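Alpha-L-arabinofuranosidase B (Aspergillus kawachii, PDB 6SXT) hydrolyses terminal non-reducing alpha-L-arabinofuranosyl residues from arabinan, arabinoxylan and arabinogalactan, helping to break down plant hemicellulose. Local coordinates at residues M204-F209 with R259-Y265; E180-N186 with P198-D203; K369-S373 with E478-A482. All coordinates share one frame; numbering follows the deposited sequence.

In the fold
Contacts 1 and 2 are buried neighbours in the catalytic domain, while contact 3 is partly buried in the arabinose-binding domain, its centre about 57 Å from that of contact 1. The first two share one four-stranded antiparallel sheet, where strands 199-203 and 208-209 lie side by side; both touch the cyclopentyl inhibitor, and the salt bridge from R259 to E180 ties them together. Their chemistry differs: contact 2 is regular strand pairing, contact 1 an aromatic and hydroxyl-centred packing of two largely irregular segments behind the nucleophile. Contact 3 has neither strand pairing nor bound sugar; a helix end meets the C-terminal tail through one serine hydroxyl, alanine methyls and the CB ends of K369 and F481.

Contact 1 of 3, residues M204-F209 with R259-Y265; sequences MENNLF and RPDYSGY. With LXE ([(1~{S},2~{S},3~{S},4~{S})-2-(hydroxymethyl)-3,4-bis(oxidanyl)cyclopentyl]azanium), chain G.
F209 and Y265 meet as a T-shaped pair: the CE2 edge of the phenylalanine points at the middle of the tyrosine face, with ring centroids 5.1 Å apart and planes at 89°. P260 closes on F209 from one face, its CG 3.4 Å from the centroid of the F209 ring and almost on the ring normal, a clear CH-pi contact. N207 CB lies over the opposite face, displaced toward the rim, which leaves the ring clamped between the two. M204 brings CB to Y265 CE1, 3.6 Å away, slanting in from above the ring plane. Its extended chain (chi2 -167°) carries SD onward as an oblique Met-aromatic contact and brings CE to the edge of the R259 guanidinium, whose stronger partner is E180.

In the catalytic domain, the loop between strands 250-257 and 273-276 here backs the turn that carries the nucleophile E205 into strand 208-209; E205 OE2 is bonded covalently to C1' of the inhibitor. From the Y265 ring, OH reaches E205 O at 2.7 Å, in the carbonyl plane, and accepts a bond from N207 ND2 at 3.1 Å with an N-H...O angle of 152°. The hydroxyl is gripped twice, which fixes its rotation and pins the backbone of the nucleophile from the side remote from the sugar analogue. N207 ND2 also bonds to E214, while N207 N donates to O5' of the inhibitor at 3.1 Å.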
loop_
_atom_site.group_PDB
_atom_site.type_symbol
_atom_site.label_atom_id
_atom_site.label_comp_id
_atom_site.label_asym_id
_atom_site.label_seq_id
_atom_site.Cartn_x
_atom_site.Cartn_y
_atom_site.Cartn_z
ATOM N N MET A 204 3.856 -7.821 -19.138
ATOM C CA MET A 204 4.553 -7.494 -20.406
ATOM C C MET A 204 3.605 -6.719 -21.336
ATOM O O MET A 204 3.999 -6.523 -22.487
ATOM C CB MET A 204 5.052 -8.765 -21.083
ATOM C CG MET A 204 6.100 -9.486 -20.267
ATOM S SD MET A 204 6.948 -10.781 -21.237
ATOM C CE MET A 204 7.656 -11.754 -19.902
ATOM N N GLU A 205 2.491 -6.254 -20.797
ATOM C CA GLU A 205 1.389 -5.521 -21.470
ATOM C C GLU A 205 0.518 -6.516 -22.268
ATOM O O GLU A 205 1.054 -7.337 -23.041
ATOM C CB GLU A 205 1.921 -4.380 -22.335
ATOM C CG GLU A 205 0.834 -3.481 -22.919
ATOM C CD GLU A 205 -0.062 -2.775 -21.924
ATOM O OE1 GLU A 205 -0.023 -1.561 -21.763
ATOM O OE2 GLU A 205 -0.936 -3.516 -21.127
ATOM N N ASN A 206 -0.773 -6.377 -22.033
ATOM C CA ASN A 206 -1.857 -7.252 -22.546
ATOM C C ASN A 206 -1.581 -8.682 -22.115
ATOM O O ASN A 206 -2.051 -9.639 -22.745
ATOM C CB ASN A 206 -1.984 -7.132 -24.070
ATOM C CG ASN A 206 -2.146 -5.686 -24.520
ATOM O OD1 ASN A 206 -1.587 -5.326 -25.547
ATOM N ND2 ASN A 206 -2.886 -4.878 -23.794
ATOM N N ASN A 207 -0.935 -8.846 -20.966
ATOM C CA ASN A 207 -0.657 -10.176 -20.396
ATOM C C ASN A 207 0.103 -9.949 -19.075
ATOM O O ASN A 207 1.115 -9.293 -19.123
ATOM C CB ASN A 207 0.145 -11.093 -21.308
ATOM C CG ASN A 207 -0.704 -12.148 -22.026
ATOM O OD1 ASN A 207 -1.572 -12.803 -21.432
ATOM N ND2 ASN A 207 -0.536 -12.198 -23.347
ATOM N N LEU A 208 -0.364 -10.641 -18.040
ATOM C CA LEU A 208 0.455 -10.980 -16.855
ATOM C C LEU A 208 0.855 -12.421 -17.080
ATOM O O LEU A 208 -0.046 -13.269 -17.316
ATOM C CB LEU A 208 -0.386 -10.820 -15.607
ATOM C CG LEU A 208 -1.032 -9.463 -15.360
ATOM C CD1 LEU A 208 -1.829 -9.494 -14.073
ATOM C CD2 LEU A 208 -0.026 -8.357 -15.323
ATOM N N PHE A 209 2.127 -12.697 -17.093
ATOM C CA PHE A 209 2.671 -14.038 -17.332
ATOM C C PHE A 209 3.162 -14.654 -16.033
ATOM O O PHE A 209 4.017 -14.099 -15.340
ATOM C CB PHE A 209 3.802 -13.988 -18.353
ATOM C CG PHE A 209 3.322 -13.765 -19.771
ATOM C CD1 PHE A 209 2.673 -14.788 -20.445
ATOM C CD2 PHE A 209 3.590 -12.603 -20.450
ATOM C CE1 PHE A 209 2.268 -14.626 -21.761
ATOM C CE2 PHE A 209 3.231 -12.457 -21.780
ATOM C CZ PHE A 209 2.535 -13.451 -22.411
ATOM N N ARG A 259 11.066 -15.999 -23.978
ATOM C CA ARG A 259 9.842 -15.212 -23.996
ATOM C C ARG A 259 8.636 -16.040 -24.395
ATOM O O ARG A 259 8.828 -17.044 -25.113
ATOM C CB ARG A 259 9.844 -14.010 -24.957
ATOM C CG ARG A 259 10.890 -12.950 -24.635
ATOM C CD ARG A 259 10.430 -11.959 -23.568
ATOM N NE ARG A 259 11.596 -11.184 -23.160
ATOM C CZ ARG A 259 11.627 -10.401 -22.059
ATOM N NH1 ARG A 259 10.565 -10.247 -21.305
ATOM N NH2 ARG A 259 12.741 -9.803 -21.793
ATOM N N PRO A 260 7.431 -15.694 -23.909
ATOM C CA PRO A 260 6.209 -16.393 -24.260
ATOM C C PRO A 260 6.098 -16.360 -25.796
ATOM O O PRO A 260 6.337 -15.307 -26.358
ATOM C CB PRO A 260 5.088 -15.613 -23.615
ATOM C CG PRO A 260 5.758 -14.891 -22.428
ATOM C CD PRO A 260 7.121 -14.588 -22.951
ATOM N N ASP A 261 5.785 -17.502 -26.400
ATOM C CA ASP A 261 5.777 -17.641 -27.883
ATOM C C ASP A 261 4.410 -17.101 -28.356
ATOM O O ASP A 261 3.557 -17.868 -28.850
ATOM C CB ASP A 261 6.131 -19.088 -28.282
ATOM C CG ASP A 261 7.588 -19.576 -28.054
ATOM O OD1 ASP A 261 8.550 -18.822 -28.255
ATOM O OD2 ASP A 261 7.776 -20.756 -27.678
ATOM N N TYR A 262 4.135 -15.806 -28.172
ATOM C CA TYR A 262 2.916 -15.084 -28.631
ATOM C C TYR A 262 3.377 -13.772 -29.276
ATOM O O TYR A 262 4.447 -13.272 -28.922
ATOM C CB TYR A 262 1.924 -14.775 -27.521
ATOM C CG TYR A 262 1.487 -15.992 -26.746
ATOM C CD1 TYR A 262 2.243 -16.439 -25.679
ATOM C CD2 TYR A 262 0.361 -16.726 -27.098
ATOM C CE1 TYR A 262 1.926 -17.594 -25.001
ATOM C CE2 TYR A 262 0.026 -17.890 -26.430
ATOM C CZ TYR A 262 0.808 -18.313 -25.364
ATOM O OH TYR A 262 0.517 -19.434 -24.658
ATOM N N SER A 263 2.670 -13.295 -30.313
ATOM C CA SER A 263 3.086 -12.120 -31.113
ATOM C C SER A 263 3.332 -10.926 -30.196
ATOM O O SER A 263 2.411 -10.579 -29.437
ATOM C CB SER A 263 2.039 -11.717 -32.156
ATOM O OG SER A 263 2.047 -12.601 -33.264
ATOM N N GLY A 264 4.496 -10.320 -30.329
ATOM C CA GLY A 264 4.789 -9.000 -29.751
ATOM C C GLY A 264 5.629 -9.101 -28.498
ATOM O O GLY A 264 6.057 -8.058 -28.036
ATOM N N TYR A 265 6.023 -10.297 -28.040
ATOM C CA TYR A 265 6.878 -10.413 -26.822
ATOM C C TYR A 265 8.325 -10.731 -27.119
ATOM O O TYR A 265 9.146 -10.859 -26.190
ATOM C CB TYR A 265 6.238 -11.419 -25.865
ATOM C CG TYR A 265 4.873 -10.991 -25.433
ATOM C CD1 TYR A 265 4.693 -9.885 -24.609
ATOM C CD2 TYR A 265 3.720 -11.593 -25.888
ATOM C CE1 TYR A 265 3.443 -9.457 -24.222
ATOM C CE2 TYR A 265 2.463 -11.172 -25.540
ATOM C CZ TYR A 265 2.300 -10.098 -24.687
ATOM O OH TYR A 265 1.062 -9.724 -24.352
HETATM C "C1'" LXE G . -1.901 -2.886 -20.341
HETATM C "C2'" LXE G . -1.487 -2.302 -18.988
HETATM O "O2'" LXE G . -0.491 -1.354 -19.122
HETATM C "C3'" LXE G . -1.054 -3.518 -18.292
HETATM O "O3'" LXE G . -0.823 -3.196 -16.858
HETATM C "C4'" LXE G . -2.276 -4.396 -18.453
HETATM C "C5'" LXE G . -1.964 -5.876 -18.331
HETATM O "O5'" LXE G . -0.928 -6.330 -19.174
HETATM C "C6'" LXE G . -2.811 -4.000 -19.887
HETATM N "N1'" LXE G . -4.214 -3.540 -19.680
#

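Contact 2 of 3, residues E180-N186 with P198-D203; sequences EAIYLGN and PWIMVD. With NAG (2-acetamido-2-deoxy-beta-D-glucopyranose), chain B; LXE ([(1~{S},2~{S},3~{S},4~{S})-2-(hydroxymethyl)-3,4-bis(oxidanyl)cyclopentyl]azanium), chain G.
With CG opposite the backbone N (chi1 168°), the Y183 ring lies beside M201, whose chain bends at its last torsion (chi3 -88°) and sets CE 3.6 Å from Y183 CE2. The two side chains run side by side in the same direction, and the methyl meets the ring obliquely. D203 is likewise swung away from its own N (chi1 -168°), and its carboxylate holds the inhibitor with both oxygens: O5' donates to OD1 at 2.7 Å and O3' to OD2 at 2.6 Å. OD1 also accepts from the backbone N of E205, so this substrate-binding aspartate is positioned by the residue that supplies the nucleophile.

Behind these groups runs an antiparallel strand pair. A181 with D203, Y183 with M201 and G185 with W199 are hydrogen-bonded pairs, and I182 with V202 and L184 with I200 are non-hydrogen-bonded ones. D203 N to A181 O is the shortest of the bonds between the strands at 2.8 Å, whereas G185 N to W199 O has stretched to a weak 3.4 Å. At this far end the W199 ring leans obliquely over N186, with CZ3 3.6 Å from N186 CA, and N186 carries the N-linked glycan on ND2.

On one face of the sheet I182, I200 and V202 pack onto strand 227-235, and I200 and V202 also onto 238-245. On the other, Y183, M201 and D203 touch L208 of strand 208-209, which borders 199-203, while strand 163-164 flanks 180-185 on its other side.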
loop_
_atom_site.group_PDB
_atom_site.type_symbol
_atom_site.label_atom_id
_atom_site.label_comp_id
_atom_site.label_asym_id
_atom_site.label_seq_id
_atom_site.Cartn_x
_atom_site.Cartn_y
_atom_site.Cartn_z
ATOM N N GLU A 180 7.691 -4.289 -18.843
ATOM C CA GLU A 180 8.261 -5.447 -18.130
ATOM C C GLU A 180 8.327 -5.072 -16.645
ATOM O O GLU A 180 9.251 -4.295 -16.246
ATOM C CB GLU A 180 9.640 -5.730 -18.656
ATOM C CG GLU A 180 10.262 -6.998 -18.073
ATOM C CD GLU A 180 11.558 -7.353 -18.762
ATOM O OE1 GLU A 180 12.553 -6.628 -18.624
ATOM O OE2 GLU A 180 11.542 -8.405 -19.490
ATOM N N ALA A 181 7.351 -5.549 -15.904
ATOM C CA ALA A 181 7.203 -5.156 -14.495
ATOM C C ALA A 181 6.748 -6.346 -13.661
ATOM O O ALA A 181 6.039 -7.248 -14.108
ATOM C CB ALA A 181 6.232 -4.010 -14.413
ATOM N N ILE A 182 7.219 -6.348 -12.417
ATOM C CA ILE A 182 6.681 -7.217 -11.352
ATOM C C ILE A 182 5.204 -6.947 -11.166
ATOM O O ILE A 182 4.826 -5.785 -11.010
ATOM C CB ILE A 182 7.453 -7.006 -10.048
ATOM C CG1 ILE A 182 8.921 -7.357 -10.195
ATOM C CG2 ILE A 182 6.775 -7.776 -8.921
ATOM C CD1 ILE A 182 9.776 -6.785 -9.057
ATOM N N TYR A 183 4.426 -8.001 -11.067
ATOM C CA TYR A 183 3.029 -7.944 -10.638
ATOM C C TYR A 183 2.859 -8.846 -9.404
ATOM O O TYR A 183 3.417 -9.948 -9.374
ATOM C CB TYR A 183 2.100 -8.453 -11.761
ATOM C CG TYR A 183 0.697 -8.692 -11.274
ATOM C CD1 TYR A 183 -0.247 -7.673 -11.279
ATOM C CD2 TYR A 183 0.282 -9.922 -10.788
ATOM C CE1 TYR A 183 -1.514 -7.843 -10.760
ATOM C CE2 TYR A 183 -0.984 -10.108 -10.273
ATOM C CZ TYR A 183 -1.900 -9.080 -10.261
ATOM O OH TYR A 183 -3.145 -9.231 -9.696
ATOM N N LEU A 184 2.077 -8.407 -8.443
ATOM C CA LEU A 184 1.664 -9.263 -7.302
ATOM C C LEU A 184 0.176 -9.100 -7.060
ATOM O O LEU A 184 -0.274 -7.992 -6.793
ATOM C CB LEU A 184 2.451 -8.950 -6.030
ATOM C CG LEU A 184 2.078 -9.817 -4.835
ATOM C CD1 LEU A 184 2.345 -11.289 -5.046
ATOM C CD2 LEU A 184 2.813 -9.328 -3.596
ATOM N N GLY A 185 -0.564 -10.221 -7.104
ATOM C CA GLY A 185 -1.999 -10.196 -6.861
ATOM C C GLY A 185 -2.626 -11.497 -7.349
ATOM O O GLY A 185 -1.918 -12.402 -7.727
ATOM N N ASN A 186 -3.960 -11.562 -7.283
ATOM C CA ASN A 186 -4.604 -12.826 -7.723
ATOM C C ASN A 186 -5.511 -12.544 -8.903
ATOM O O ASN A 186 -6.506 -13.250 -9.025
ATOM C CB ASN A 186 -5.320 -13.558 -6.597
ATOM C CG ASN A 186 -6.612 -12.939 -6.126
ATOM O OD1 ASN A 186 -6.710 -11.751 -5.828
ATOM N ND2 ASN A 186 -7.674 -13.792 -6.039
ATOM N N PRO A 198 -1.993 -15.108 -3.778
ATOM C CA PRO A 198 -1.583 -14.360 -4.975
ATOM C C PRO A 198 -0.352 -14.950 -5.626
ATOM O O PRO A 198 0.270 -15.848 -5.074
ATOM C CB PRO A 198 -1.279 -12.988 -4.381
ATOM C CG PRO A 198 -0.675 -13.331 -3.013
ATOM C CD PRO A 198 -1.474 -14.525 -2.543
ATOM N N TRP A 199 0.023 -14.442 -6.801
ATOM C CA TRP A 199 1.159 -14.913 -7.594
ATOM C C TRP A 199 2.032 -13.713 -7.928
ATOM O O TRP A 199 1.494 -12.631 -8.222
ATOM C CB TRP A 199 0.742 -15.592 -8.899
ATOM C CG TRP A 199 -0.228 -16.719 -8.639
ATOM C CD1 TRP A 199 0.092 -17.959 -8.213
ATOM C CD2 TRP A 199 -1.653 -16.671 -8.796
ATOM N NE1 TRP A 199 -1.066 -18.691 -8.043
ATOM C CE2 TRP A 199 -2.141 -17.942 -8.421
ATOM C CE3 TRP A 199 -2.571 -15.701 -9.192
ATOM C CZ2 TRP A 199 -3.511 -18.219 -8.426
ATOM C CZ3 TRP A 199 -3.920 -15.977 -9.215
ATOM C CH2 TRP A 199 -4.376 -17.232 -8.798
ATOM N N ILE A 200 3.325 -13.956 -7.995
ATOM C CA ILE A 200 4.256 -13.032 -8.681
ATOM C C ILE A 200 4.177 -13.371 -10.147
ATOM O O ILE A 200 4.399 -14.527 -10.522
ATOM C CB ILE A 200 5.706 -13.180 -8.208
ATOM C CG1 ILE A 200 5.813 -12.917 -6.701
ATOM C CG2 ILE A 200 6.579 -12.280 -9.037
ATOM C CD1 ILE A 200 7.107 -13.406 -6.121
ATOM N N MET A 201 3.863 -12.370 -10.954
ATOM C CA MET A 201 3.869 -12.572 -12.417
ATOM C C MET A 201 4.635 -11.412 -13.046
ATOM O O MET A 201 5.067 -10.489 -12.327
ATOM C CB MET A 201 2.444 -12.642 -12.948
ATOM C CG MET A 201 1.714 -13.804 -12.338
ATOM S SD MET A 201 0.100 -14.193 -13.138
ATOM C CE MET A 201 -0.942 -13.118 -12.204
ATOM N N VAL A 202 4.778 -11.453 -14.349
ATOM C CA VAL A 202 5.462 -10.360 -15.073
ATOM C C VAL A 202 4.451 -9.747 -16.028
ATOM O O VAL A 202 3.911 -10.460 -16.879
ATOM C CB VAL A 202 6.734 -10.795 -15.789
ATOM C CG1 VAL A 202 7.357 -9.673 -16.584
ATOM C CG2 VAL A 202 7.723 -11.353 -14.766
ATOM N N ASP A 203 4.267 -8.454 -15.878
ATOM C CA ASP A 203 3.380 -7.670 -16.769
ATOM C C ASP A 203 4.232 -7.284 -17.957
ATOM O O ASP A 203 5.174 -6.482 -17.840
ATOM C CB ASP A 203 2.785 -6.484 -16.025
ATOM C CG ASP A 203 1.660 -5.781 -16.754
ATOM O OD1 ASP A 203 1.488 -6.131 -17.972
ATOM O OD2 ASP A 203 0.941 -4.988 -16.054
HETATM C C1 NAG B . -8.955 -13.323 -5.505
HETATM C C2 NAG B . -10.076 -13.994 -6.351
HETATM C C3 NAG B . -11.442 -13.706 -5.714
HETATM C C4 NAG B . -11.470 -14.145 -4.270
HETATM C C5 NAG B . -10.243 -13.459 -3.587
HETATM C C6 NAG B . -10.168 -13.793 -2.128
HETATM C C7 NAG B . -9.940 -14.320 -8.786
HETATM C C8 NAG B . -9.945 -13.592 -10.059
HETATM N N2 NAG B . -10.075 -13.528 -7.719
HETATM O O3 NAG B . -12.384 -14.513 -6.517
HETATM O O4 NAG B . -12.592 -13.617 -3.569
HETATM O O5 NAG B . -9.035 -13.898 -4.180
HETATM O O6 NAG B . -10.086 -15.185 -1.901
HETATM O O7 NAG B . -9.741 -15.547 -8.731
HETATM C "C1'" LXE G . -1.901 -2.886 -20.341
HETATM C "C2'" LXE G . -1.487 -2.302 -18.988
HETATM O "O2'" LXE G . -0.491 -1.354 -19.122
HETATM C "C3'" LXE G . -1.054 -3.518 -18.292
HETATM O "O3'" LXE G . -0.823 -3.196 -16.858
HETATM C "C4'" LXE G . -2.276 -4.396 -18.453
HETATM C "C5'" LXE G . -1.964 -5.876 -18.331
HETATM O "O5'" LXE G . -0.928 -6.330 -19.174
HETATM C "C6'" LXE G . -2.811 -4.000 -19.887
HETATM N "N1'" LXE G . -4.214 -3.540 -19.680
#

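Contact 3 of 3, residues K369-S373 with E478-A482; sequences KEEAS and ETAFA. With ALA (alanine), chain C.
A helix end meets the chain terminus here, in the arabinose-binding domain, which has the beta-trefoil fold: the last turn of helix 366-371 and the residues that follow it pack against the tail leaving strand 475-479. The centre of the exchange is the hydroxyl of S373. It donates to K369 O at 2.7 Å, back into the helix, and accepts a bond from A482 N at 3.0 Å across the contact, with an N-H...O angle of 141°. One oxygen therefore joins the carbonyl end of the helix to the tail. The torsion that turns OG beside its own backbone N (chi1 -59°) directs it toward both partners.

Apolar contacts surround this link. K369 and F481 cross at about a right angle, and their CB atoms meet at 3.6 Å, close to both backbones. Beyond that the phenylalanine ring turns off, with A372 CB approaching it obliquely, and reaches Y347 in an edge-to-face pair. The methyl of A482 sits over the helix end, where E370 CG approaches its CB at 3.8 Å, while A480 CB lies beside the S373 hydroxyl. Neighbouring strand 333-338 adds S335, whose OG bonds to both A372 O and F481 N and so makes a second bridge between the same two pieces of chain.

The extended lysine chain carries NZ to D362 O; a water donates to F481 O at 2.7 Å and accepts only weakly from K369 NZ at 3.5 Å.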
loop_
_atom_site.group_PDB
_atom_site.type_symbol
_atom_site.label_atom_id
_atom_site.label_comp_id
_atom_site.label_asym_id
_atom_site.label_seq_id
_atom_site.Cartn_x
_atom_site.Cartn_y
_atom_site.Cartn_z
ATOM N N LYS A 369 -30.140 3.885 22.270
ATOM C CA LYS A 369 -29.009 3.469 23.119
ATOM C C LYS A 369 -28.292 2.281 22.507
ATOM O O LYS A 369 -27.035 2.258 22.495
ATOM C CB LYS A 369 -29.436 3.167 24.546
ATOM C CG LYS A 369 -29.827 4.433 25.288
ATOM C CD LYS A 369 -30.226 4.141 26.699
ATOM C CE LYS A 369 -30.537 5.377 27.497
ATOM N NZ LYS A 369 -30.902 4.958 28.866
ATOM N N GLU A 370 -29.035 1.312 21.996
ATOM C CA GLU A 370 -28.415 0.131 21.368
ATOM C C GLU A 370 -27.735 0.546 20.055
ATOM O O GLU A 370 -26.658 -0.045 19.721
ATOM C CB GLU A 370 -29.448 -0.963 21.096
ATOM C CG GLU A 370 -30.018 -1.593 22.329
ATOM C CD GLU A 370 -31.028 -2.659 21.898
ATOM O OE1 GLU A 370 -31.045 -3.026 20.714
ATOM O OE2 GLU A 370 -31.800 -3.135 22.786
ATOM N N GLU A 371 -28.338 1.425 19.276
ATOM C CA GLU A 371 -27.795 1.913 17.983
ATOM C C GLU A 371 -26.497 2.719 18.218
ATOM O O GLU A 371 -25.704 2.838 17.268
ATOM C CB GLU A 371 -28.832 2.722 17.249
ATOM C CG GLU A 371 -29.974 1.822 16.737
ATOM C CD GLU A 371 -31.178 2.607 16.280
ATOM O OE1 GLU A 371 -31.359 3.784 16.702
ATOM O OE2 GLU A 371 -31.954 2.031 15.528
ATOM N N ALA A 372 -26.326 3.246 19.412
ATOM C CA ALA A 372 -25.110 4.026 19.794
ATOM C C ALA A 372 -24.145 3.162 20.592
ATOM O O ALA A 372 -23.265 3.739 21.272
ATOM C CB ALA A 372 -25.518 5.223 20.569
ATOM N N SER A 373 -24.327 1.849 20.598
ATOM C CA SER A 373 -23.453 0.929 21.342
ATOM C C SER A 373 -22.835 -0.054 20.362
ATOM O O SER A 373 -23.524 -0.543 19.443
ATOM C CB SER A 373 -24.190 0.232 22.483
ATOM O OG SER A 373 -24.672 1.222 23.352
ATOM N N GLU A 478 -16.371 5.795 25.485
ATOM C CA GLU A 478 -17.182 5.831 26.718
ATOM C C GLU A 478 -17.818 4.470 26.939
ATOM O O GLU A 478 -17.906 3.657 26.035
ATOM C CB GLU A 478 -18.152 6.998 26.640
ATOM C CG GLU A 478 -17.371 8.268 26.835
ATOM C CD GLU A 478 -18.114 9.562 26.854
ATOM O OE1 GLU A 478 -19.378 9.513 26.828
ATOM O OE2 GLU A 478 -17.408 10.581 26.895
ATOM N N THR A 479 -18.245 4.261 28.179
ATOM C CA THR A 479 -19.143 3.141 28.534
ATOM C C THR A 479 -20.305 3.082 27.534
ATOM O O THR A 479 -20.863 4.126 27.212
ATOM C CB THR A 479 -19.717 3.391 29.942
ATOM O OG1 THR A 479 -18.626 3.616 30.836
ATOM C CG2 THR A 479 -20.528 2.220 30.430
ATOM N N ALA A 480 -20.636 1.891 27.069
ATOM C CA ALA A 480 -21.773 1.699 26.146
ATOM C C ALA A 480 -23.087 2.077 26.858
ATOM O O ALA A 480 -23.299 1.725 28.029
ATOM C CB ALA A 480 -21.827 0.297 25.676
ATOM N N PHE A 481 -23.937 2.761 26.142
ATOM C CA PHE A 481 -25.319 3.028 26.636
ATOM C C PHE A 481 -26.084 1.732 26.871
ATOM O O PHE A 481 -26.979 1.760 27.752
ATOM C CB PHE A 481 -26.054 3.926 25.675
ATOM C CG PHE A 481 -25.684 5.371 25.782
ATOM C CD1 PHE A 481 -26.137 6.166 26.827
ATOM C CD2 PHE A 481 -24.816 5.932 24.860
ATOM C CE1 PHE A 481 -25.785 7.503 26.908
ATOM C CE2 PHE A 481 -24.468 7.268 24.946
ATOM C CZ PHE A 481 -24.924 8.045 25.974
ATOM N N ALA A 482 -25.844 0.678 26.107
ATOM C CA ALA A 482 -26.595 -0.600 26.136
ATOM C C ALA A 482 -25.672 -1.772 25.849
ATOM O O ALA A 482 -24.908 -1.647 24.881
ATOM C CB ALA A 482 -27.674 -0.571 25.089
HETATM N N ALA C . -26.102 -3.845 26.720
HETATM C CA ALA C . -25.007 -4.684 26.175
HETATM C C ALA C . -25.573 -6.084 25.921
HETATM O O ALA C . -26.677 -6.144 25.363
HETATM C CB ALA C . -23.838 -4.691 27.131
HETATM O O HOH W 1 -27.742 3.698 29.530
#